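Local coordinates for trimethylamine-N-oxide reductase (Haemophilus influenzae, PDB 7L5I), which probably reduces N-oxide and S-oxide substrates at a molybdenum centre held by two pterin guanosine dinucleotides, at residues Y612-F615 / L621-L624; L293-S298 / E617-N622. All blocks are in the same frame, centred on the assembly; numbering follows the deposited sequence.

Interaction 1 (Y612-F615 / L621-L624); sequences YGEF and LNPL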
loop_
_atom_site.group_PDB
_atom_site.type_symbol
_atom_site.label_atom_id
_atom_site.label_comp_id
_atom_site.label_asym_id
_atom_site.label_seq_id
_atom_site.Cartn_x
_atom_site.Cartn_y
_atom_site.Cartn_z
ATOM N N TYR A 612 22.204 3.113 10.463
ATOM C CA TYR A 612 22.541 3.935 11.631
ATOM C C TYR A 612 23.880 3.535 12.243
ATOM O O TYR A 612 24.212 3.969 13.344
ATOM C CB TYR A 612 21.419 3.942 12.685
ATOM C CG TYR A 612 20.217 4.718 12.175
ATOM C CD1 TYR A 612 20.331 6.070 11.889
ATOM C CD2 TYR A 612 19.015 4.097 11.882
ATOM C CE1 TYR A 612 19.301 6.786 11.355
ATOM C CE2 TYR A 612 17.959 4.830 11.329
ATOM C CZ TYR A 612 18.118 6.177 11.078
ATOM O OH TYR A 612 17.122 6.966 10.535
ATOM N N GLY A 613 24.681 2.752 11.524
ATOM C CA GLY A 613 25.996 2.400 12.024
ATOM C C GLY A 613 26.910 3.603 12.161
ATOM O O GLY A 613 27.681 3.703 13.121
ATOM N N GLU A 614 26.834 4.535 11.211
ATOM C CA GLU A 614 27.696 5.713 11.303
ATOM C C GLU A 614 27.233 6.650 12.410
ATOM O O GLU A 614 28.056 7.219 13.138
ATOM C CB GLU A 614 27.736 6.433 9.972
ATOM C CG GLU A 614 28.461 5.619 8.890
ATOM C CD GLU A 614 29.763 4.967 9.385
ATOM O OE1 GLU A 614 29.866 3.719 9.305
ATOM O OE2 GLU A 614 30.671 5.691 9.867
ATOM N N PHE A 615 25.922 6.847 12.538
ATOM C CA PHE A 615 25.379 7.570 13.685
ATOM C C PHE A 615 25.834 6.951 14.989
ATOM O O PHE A 615 26.270 7.653 15.909
ATOM C CB PHE A 615 23.845 7.564 13.582
ATOM C CG PHE A 615 23.136 8.208 14.740
ATOM C CD1 PHE A 615 23.346 9.545 15.020
ATOM C CD2 PHE A 615 22.194 7.501 15.491
ATOM C CE1 PHE A 615 22.666 10.173 16.073
ATOM C CE2 PHE A 615 21.520 8.134 16.538
ATOM C CZ PHE A 615 21.750 9.487 16.806
ATOM N N LEU A 621 29.645 13.764 14.704
ATOM C CA LEU A 621 30.079 14.021 13.330
ATOM C C LEU A 621 29.165 13.407 12.283
ATOM O O LEU A 621 29.228 13.819 11.119
ATOM C CB LEU A 621 31.492 13.482 13.118
ATOM C CG LEU A 621 32.558 14.156 13.986
ATOM C CD1 LEU A 621 33.909 13.528 13.731
ATOM C CD2 LEU A 621 32.598 15.669 13.745
ATOM N N ASN A 622 28.335 12.431 12.665
ATOM C CA ASN A 622 27.300 11.873 11.794
ATOM C C ASN A 622 25.916 12.078 12.414
ATOM O O ASN A 622 25.150 11.115 12.587
ATOM C CB ASN A 622 27.544 10.385 11.536
ATOM C CG ASN A 622 28.912 10.098 10.993
ATOM O OD1 ASN A 622 29.164 10.292 9.812
ATOM N ND2 ASN A 622 29.807 9.607 11.851
ATOM N N PRO A 623 25.547 13.320 12.737
ATOM C CA PRO A 623 24.235 13.562 13.360
ATOM C C PRO A 623 23.067 13.303 12.415
ATOM O O PRO A 623 23.202 13.275 11.186
ATOM C CB PRO A 623 24.314 15.044 13.749
ATOM C CG PRO A 623 25.226 15.628 12.716
ATOM C CD PRO A 623 26.272 14.586 12.501
ATOM N N LEU A 624 21.901 13.084 13.015
ATOM C CA LEU A 624 20.670 13.019 12.252
ATOM C C LEU A 624 20.188 14.409 11.849
ATOM O O LEU A 624 20.516 15.427 12.469
ATOM C CB LEU A 624 19.560 12.340 13.063
ATOM C CG LEU A 624 19.939 11.013 13.699
ATOM C CD1 LEU A 624 18.702 10.371 14.333
ATOM C CD2 LEU A 624 20.587 10.079 12.684
HETATM O O HOH W 1 31.327 8.111 8.753
#

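Interaction 2 (L293-S298 / E617-N622); sequences LKKYTS and EDPLLN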
loop_
_atom_site.group_PDB
_atom_site.type_symbol
_atom_site.label_atom_id
_atom_site.label_comp_id
_atom_site.label_asym_id
_atom_site.label_seq_id
_atom_site.Cartn_x
_atom_site.Cartn_y
_atom_site.Cartn_z
ATOM N N LEU A 293 20.590 6.327 25.657
ATOM C CA LEU A 293 19.539 7.331 25.617
ATOM C C LEU A 293 20.117 8.735 25.761
ATOM O O LEU A 293 19.699 9.663 25.064
ATOM C CB LEU A 293 18.511 7.047 26.701
ATOM C CG LEU A 293 17.657 5.807 26.425
ATOM C CD1 LEU A 293 17.004 5.303 27.682
ATOM C CD2 LEU A 293 16.583 6.124 25.391
ATOM N N LYS A 294 21.111 8.903 26.631
ATOM C CA LYS A 294 21.694 10.220 26.822
ATOM C C LYS A 294 22.454 10.685 25.583
ATOM O O LYS A 294 22.393 11.856 25.216
ATOM C CB LYS A 294 22.639 10.207 28.021
ATOM C CG LYS A 294 23.327 11.540 28.226
ATOM C CD LYS A 294 24.076 11.611 29.545
ATOM C CE LYS A 294 24.406 13.064 29.891
ATOM N NZ LYS A 294 25.460 13.175 30.942
ATOM N N LYS A 295 23.172 9.771 24.935
ATOM C CA LYS A 295 24.094 10.126 23.870
ATOM C C LYS A 295 23.394 10.267 22.524
ATOM O O LYS A 295 23.818 11.082 21.703
ATOM C CB LYS A 295 25.178 9.061 23.787
ATOM C CG LYS A 295 26.280 9.325 22.778
ATOM C CD LYS A 295 27.400 8.286 22.915
ATOM C CE LYS A 295 28.505 8.553 21.899
ATOM N NZ LYS A 295 29.436 7.409 21.717
ATOM N N TYR A 296 22.324 9.509 22.282
ATOM C CA TYR A 296 21.755 9.393 20.939
ATOM C C TYR A 296 20.309 9.848 20.826
ATOM O O TYR A 296 19.751 9.827 19.711
ATOM C CB TYR A 296 21.864 7.934 20.467
ATOM C CG TYR A 296 23.271 7.396 20.357
ATOM C CD1 TYR A 296 24.068 7.657 19.242
ATOM C CD2 TYR A 296 23.812 6.620 21.377
ATOM C CE1 TYR A 296 25.347 7.147 19.153
ATOM C CE2 TYR A 296 25.073 6.101 21.292
ATOM C CZ TYR A 296 25.850 6.376 20.185
ATOM O OH TYR A 296 27.120 5.841 20.121
ATOM N N THR A 297 19.678 10.268 21.924
ATOM C CA THR A 297 18.299 10.712 21.869
ATOM C C THR A 297 18.148 12.074 22.527
ATOM O O THR A 297 19.015 12.536 23.279
ATOM C CB THR A 297 17.326 9.720 22.534
ATOM O OG1 THR A 297 17.381 9.861 23.971
ATOM C CG2 THR A 297 17.652 8.294 22.141
ATOM N N SER A 298 17.041 12.719 22.202
ATOM C CA SER A 298 16.644 13.995 22.784
ATOM C C SER A 298 15.274 13.813 23.418
ATOM O O SER A 298 14.352 13.302 22.776
ATOM C CB SER A 298 16.608 15.101 21.731
ATOM O OG SER A 298 16.269 16.346 22.319
ATOM N N GLU A 617 28.489 5.086 15.560
ATOM C CA GLU A 617 29.929 5.222 15.725
ATOM C C GLU A 617 30.302 6.594 16.269
ATOM O O GLU A 617 31.097 6.700 17.212
ATOM C CB GLU A 617 30.635 4.969 14.402
ATOM C CG GLU A 617 32.152 5.236 14.483
ATOM C CD GLU A 617 32.852 4.382 15.550
ATOM O OE1 GLU A 617 32.594 3.162 15.597
ATOM O OE2 GLU A 617 33.665 4.927 16.344
ATOM N N ASP A 618 29.742 7.659 15.697
ATOM C CA ASP A 618 30.052 9.018 16.143
ATOM C C ASP A 618 28.893 9.947 15.848
ATOM O O ASP A 618 28.782 10.502 14.747
ATOM C CB ASP A 618 31.331 9.537 15.483
ATOM C CG ASP A 618 31.782 10.877 16.068
ATOM O OD1 ASP A 618 30.944 11.532 16.713
ATOM O OD2 ASP A 618 32.962 11.267 15.889
ATOM N N PRO A 619 27.987 10.144 16.815
ATOM C CA PRO A 619 26.798 10.966 16.533
ATOM C C PRO A 619 27.101 12.462 16.458
ATOM O O PRO A 619 26.267 13.213 15.922
ATOM C CB PRO A 619 25.855 10.618 17.696
ATOM C CG PRO A 619 26.786 10.306 18.812
ATOM C CD PRO A 619 27.958 9.597 18.189
ATOM N N LEU A 620 28.268 12.909 16.930
ATOM C CA LEU A 620 28.624 14.320 16.848
ATOM C C LEU A 620 29.069 14.708 15.445
ATOM O O LEU A 620 28.888 15.863 15.034
ATOM C CB LEU A 620 29.724 14.653 17.853
ATOM C CG LEU A 620 29.428 14.290 19.302
ATOM C CD1 LEU A 620 30.555 14.765 20.205
ATOM C CD2 LEU A 620 28.090 14.880 19.744
ATOM N N LEU A 621 29.645 13.764 14.704
ATOM C CA LEU A 621 30.079 14.021 13.330
ATOM C C LEU A 621 29.165 13.407 12.283
ATOM O O LEU A 621 29.228 13.819 11.119
ATOM C CB LEU A 621 31.492 13.482 13.118
ATOM C CG LEU A 621 32.558 14.156 13.986
ATOM C CD1 LEU A 621 33.909 13.528 13.731
ATOM C CD2 LEU A 621 32.598 15.669 13.745
ATOM N N ASN A 622 28.335 12.431 12.665
ATOM C CA ASN A 622 27.300 11.873 11.794
ATOM C C ASN A 622 25.916 12.078 12.414
ATOM O O ASN A 622 25.150 11.115 12.587
ATOM C CB ASN A 622 27.544 10.385 11.536
ATOM C CG ASN A 622 28.912 10.098 10.993
ATOM O OD1 ASN A 622 29.164 10.292 9.812
ATOM N ND2 ASN A 622 29.807 9.607 11.851
HETATM O O HOH W 2 31.393 8.496 19.877
#

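Interaction 1 (Y612-F615 / L621-L624)
L624 sets its methyl CD2 over one face of the F615 ring. That methyl sits 3.8 Å from the ring centroid and 17° off the ring normal, a CH-pi contact displaced toward the CD1 and CG side of the ring. The branch carbon CG of L624 follows beside the neighbouring ring atoms, 3.7 Å from F615 CE1, and the two side chains cross at about a right angle. With CG anti to the backbone N (chi1 177°), the F615 ring stands out from the helix and lies beside N622 and L624. The same CD2 methyl also meets the ring of Y612, 3.8 Å from its CE1, and is thereby shared between two aromatic residues. Y612 occupies the N-cap position of the short helix 613-617, and the chain leaving that helix folds back along its first turn as an irregular loop on the way to strand 631-632. I631 of that strand touches both F615 and L624. The hydroxyl of Y612 is hydrogen-bonded to E191 OE1.

N622 closes the other end. Its backbone O approaches the edge of the F615 ring in the ring plane, 3.4 Å from CD1, an approach consistent with a weak attraction between the carbonyl oxygen and the ring C-H. Its side chain, with CG beside the backbone N (chi1 -55°), stands alongside E614, the amide carbon CG 4.0 Å from E614 CB. A water donates to both E614 OE2, at 2.7 Å, and N622 OD1, bridging the two polar ends at the protein surface.

Interaction 2 (L293-S298 / E617-N622)
P619 presses its ring against Y296 and K295 at the end of helix 290-296. The closest approach is 3.5 Å, between P619 CG and Y296 CE1, and the proline CB and CD also pack on the CD1 and CE1 atoms of the tyrosine, the two side chains crossing at about a right angle. K295 adds aliphatic cover: its chain leaves with CG anti to the backbone N (chi1 -176°) and stays extended, which carries CE to 3.9 Å from P619 CD. On the way, K295 CG passes over one face of the Y296 ring. Beyond the apolar carbons, a water accepts from K295 NZ and donates to E617 O, linking the lysine tip to the other segment.

The tyrosine is positioned from several sides. Its hydroxyl is hydrogen-bonded to R616 O, F292 stacks on its ring, and F615 meets it edge-to-face. At the helix end, L293 O accepts from both T297 N and T297 OG1, the latter at 2.6 Å, and the chain then passes directly into strand 297-298, which pairs in parallel with strand 631-632.

On the opposing segment, the turn containing P619 is braced by D618. The backbone O of D618 accepts hydrogen bonds from both N and ND2 of N622, while its carboxylate OD1 is met from above its plane by the backbone N of L621 at 3.3 Å. P619 lies within an Asx motif that begins directly after helix 613-617.

How the interactions relate
Interactions 1 and 2 lie side by side, their centres about 7 Å apart and about 30 and 33 Å, respectively, from the centre of the chain. Along the chain, 293-298 comes first, more than 300 residues before the rest; the other three segments all fall within 612-624, and the last two overlap at L621 and N622. Interaction 1 is thus a local fold-back, whereas interaction 2 docks the same loop, which leads on to strand 631-632, on distant helix 290-296. F615 ties the two together: its side chain belongs to interaction 1, while its backbone O lies 3.4 Å from Y296 CE1 of interaction 2, in a peripheral part of the fold.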